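PDB 4J6F: putative alcohol dehydrogenase, which probably catalyses NAD(P)-dependent oxidation of alcohols, as a putative member of the medium-chain dehydrogenase/reductase family. Local coordinates for residues 40-45 and 92-97. Numbering follows the deposited sequence.
Sequences TGHGGL and SAVSTW
His42 and Thr96 meet through a methyl group set against the rim of an imidazole ring: Thr96 CG2 lies in the ring plane and comes nearest at His42 CE1, 3.8 Å away, with His42 NE2 slightly farther off at 4.2 Å. The two side chains cross at about a right angle. His42 reaches this position with CG anti to the carbonyl carbon and beside the backbone N (chi1 -63°), and the rotamer of Thr96 sends its methyl toward the imidazole edge while OG1 takes the place between N and the carbonyl carbon. A looser neighbour is Val94, whose CG2 stands obliquely to the ring at 4.3 Å from His42 CD2. The contact is purely van der Waals and small, burying 121 Å² in all.

It joins two loops of what is probably the catalytic, GroES-like half of a medium-chain dehydrogenase/reductase fold: residues 40-45 link strands 33-39 and 48-51, whereas residues 92-97 belong to the long connection from helix 75-82 to strand 113-121. That helix lies close to both loops, since Thr96 also packs on Val80 and His42 ND1 is hydrogen-bonded to the carbonyl oxygen of Arg81. The latter bond holds ND1 and should limit rotation of the ring, while Phe106 meets the same ring edge-to-face. Next to His42, the carbonyl oxygen of Gly43 accepts a hydrogen bond from Arg81 NE.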
loop_
_atom_site.group_PDB
_atom_site.type_symbol
_atom_site.label_atom_id
_atom_site.label_comp_id
_atom_site.label_asym_id
_atom_site.label_seq_id
_atom_site.Cartn_x
_atom_site.Cartn_y
_atom_site.Cartn_z
ATOM N N THR A 40 -11.659 -33.834 -1.141
ATOM C CA THR A 40 -11.229 -34.822 -2.140
ATOM C C THR A 40 -10.862 -34.229 -3.501
ATOM O O THR A 40 -10.435 -34.949 -4.399
ATOM C CB THR A 40 -12.312 -35.898 -2.345
ATOM O OG1 THR A 40 -13.479 -35.298 -2.916
ATOM C CG2 THR A 40 -12.693 -36.541 -1.022
ATOM N N GLY A 41 -11.023 -32.921 -3.645
ATOM C CA GLY A 41 -10.686 -32.213 -4.873
ATOM C C GLY A 41 -11.428 -30.900 -4.791
ATOM O O GLY A 41 -12.213 -30.705 -3.853
ATOM N N HIS A 42 -11.191 -29.996 -5.745
ATOM C CA HIS A 42 -11.914 -28.715 -5.783
ATOM C C HIS A 42 -13.352 -28.873 -6.309
ATOM O O HIS A 42 -13.648 -29.798 -7.078
ATOM C CB HIS A 42 -11.162 -27.664 -6.595
ATOM C CG HIS A 42 -9.827 -27.300 -6.025
ATOM N ND1 HIS A 42 -9.683 -26.556 -4.872
ATOM C CD2 HIS A 42 -8.570 -27.564 -6.460
ATOM C CE1 HIS A 42 -8.396 -26.390 -4.615
ATOM N NE2 HIS A 42 -7.701 -26.990 -5.565
ATOM N N GLY A 43 -14.232 -27.966 -5.883
ATOM C CA GLY A 43 -15.643 -28.020 -6.246
ATOM C C GLY A 43 -16.579 -27.685 -5.097
ATOM O O GLY A 43 -16.226 -26.920 -4.181
ATOM N N GLY A 44 -17.777 -28.265 -5.136
ATOM C CA GLY A 44 -18.814 -27.939 -4.159
ATOM C C GLY A 44 -18.820 -28.842 -2.942
ATOM O O GLY A 44 -17.990 -29.735 -2.823
ATOM N N LEU A 45 -19.855 -28.748 -2.138
ATOM C CA LEU A 45 -19.884 -29.457 -0.884
ATOM C C LEU A 45 -19.686 -30.944 -1.123
ATOM O O LEU A 45 -19.156 -31.637 -0.275
ATOM C CB LEU A 45 -21.214 -29.228 -0.181
ATOM C CG LEU A 45 -21.517 -27.841 0.368
ATOM C CD1 LEU A 45 -22.907 -27.833 0.960
ATOM C CD2 LEU A 45 -20.508 -27.440 1.421
ATOM N N SER A 92 -9.606 -15.579 -12.485
ATOM C CA SER A 92 -10.803 -16.398 -12.384
ATOM C C SER A 92 -10.484 -17.869 -12.508
ATOM O O SER A 92 -11.391 -18.685 -12.448
ATOM C CB SER A 92 -11.833 -16.000 -13.440
ATOM O OG SER A 92 -11.288 -16.169 -14.734
ATOM N N ALA A 93 -9.206 -18.199 -12.686
ATOM C CA ALA A 93 -8.751 -19.593 -12.719
ATOM C C ALA A 93 -8.879 -20.248 -11.339
ATOM O O ALA A 93 -8.874 -19.548 -10.305
ATOM C CB ALA A 93 -7.315 -19.675 -13.223
ATOM N N VAL A 94 -9.015 -21.575 -11.312
ATOM C CA VAL A 94 -9.059 -22.271 -10.015
ATOM C C VAL A 94 -7.644 -22.542 -9.458
ATOM O O VAL A 94 -6.773 -23.042 -10.168
ATOM C CB VAL A 94 -10.007 -23.512 -9.977
ATOM C CG1 VAL A 94 -10.850 -23.591 -11.232
ATOM C CG2 VAL A 94 -9.239 -24.799 -9.743
ATOM N N SER A 95 -7.433 -22.194 -8.190
ATOM C CA SER A 95 -6.113 -22.276 -7.555
ATOM C C SER A 95 -6.286 -22.220 -6.039
ATOM O O SER A 95 -7.167 -21.505 -5.572
ATOM C CB SER A 95 -5.268 -21.071 -8.015
ATOM O OG SER A 95 -3.878 -21.270 -7.828
ATOM N N THR A 96 -5.428 -22.884 -5.281
ATOM C CA THR A 96 -5.323 -22.646 -3.846
ATOM C C THR A 96 -4.585 -21.346 -3.633
ATOM O O THR A 96 -4.047 -20.779 -4.566
ATOM C CB THR A 96 -4.562 -23.741 -3.088
ATOM O OG1 THR A 96 -3.465 -24.202 -3.874
ATOM C CG2 THR A 96 -5.472 -24.886 -2.766
ATOM N N TRP A 97 -4.600 -20.848 -2.409
ATOM C CA TRP A 97 -3.977 -19.578 -2.119
ATOM C C TRP A 97 -2.475 -19.689 -2.296
ATOM O O TRP A 97 -1.799 -18.697 -2.616
ATOM C CB TRP A 97 -4.331 -19.124 -0.709
ATOM C CG TRP A 97 -3.755 -19.982 0.335
ATOM C CD1 TRP A 97 -4.313 -21.089 0.864
ATOM C CD2 TRP A 97 -2.489 -19.809 0.983
ATOM N NE1 TRP A 97 -3.477 -21.627 1.810
ATOM C CE2 TRP A 97 -2.348 -20.858 1.901
ATOM C CE3 TRP A 97 -1.459 -18.866 0.871
ATOM C CZ2 TRP A 97 -1.225 -20.996 2.713
ATOM C CZ3 TRP A 97 -0.341 -19.006 1.676
ATOM C CH2 TRP A 97 -0.238 -20.061 2.591
#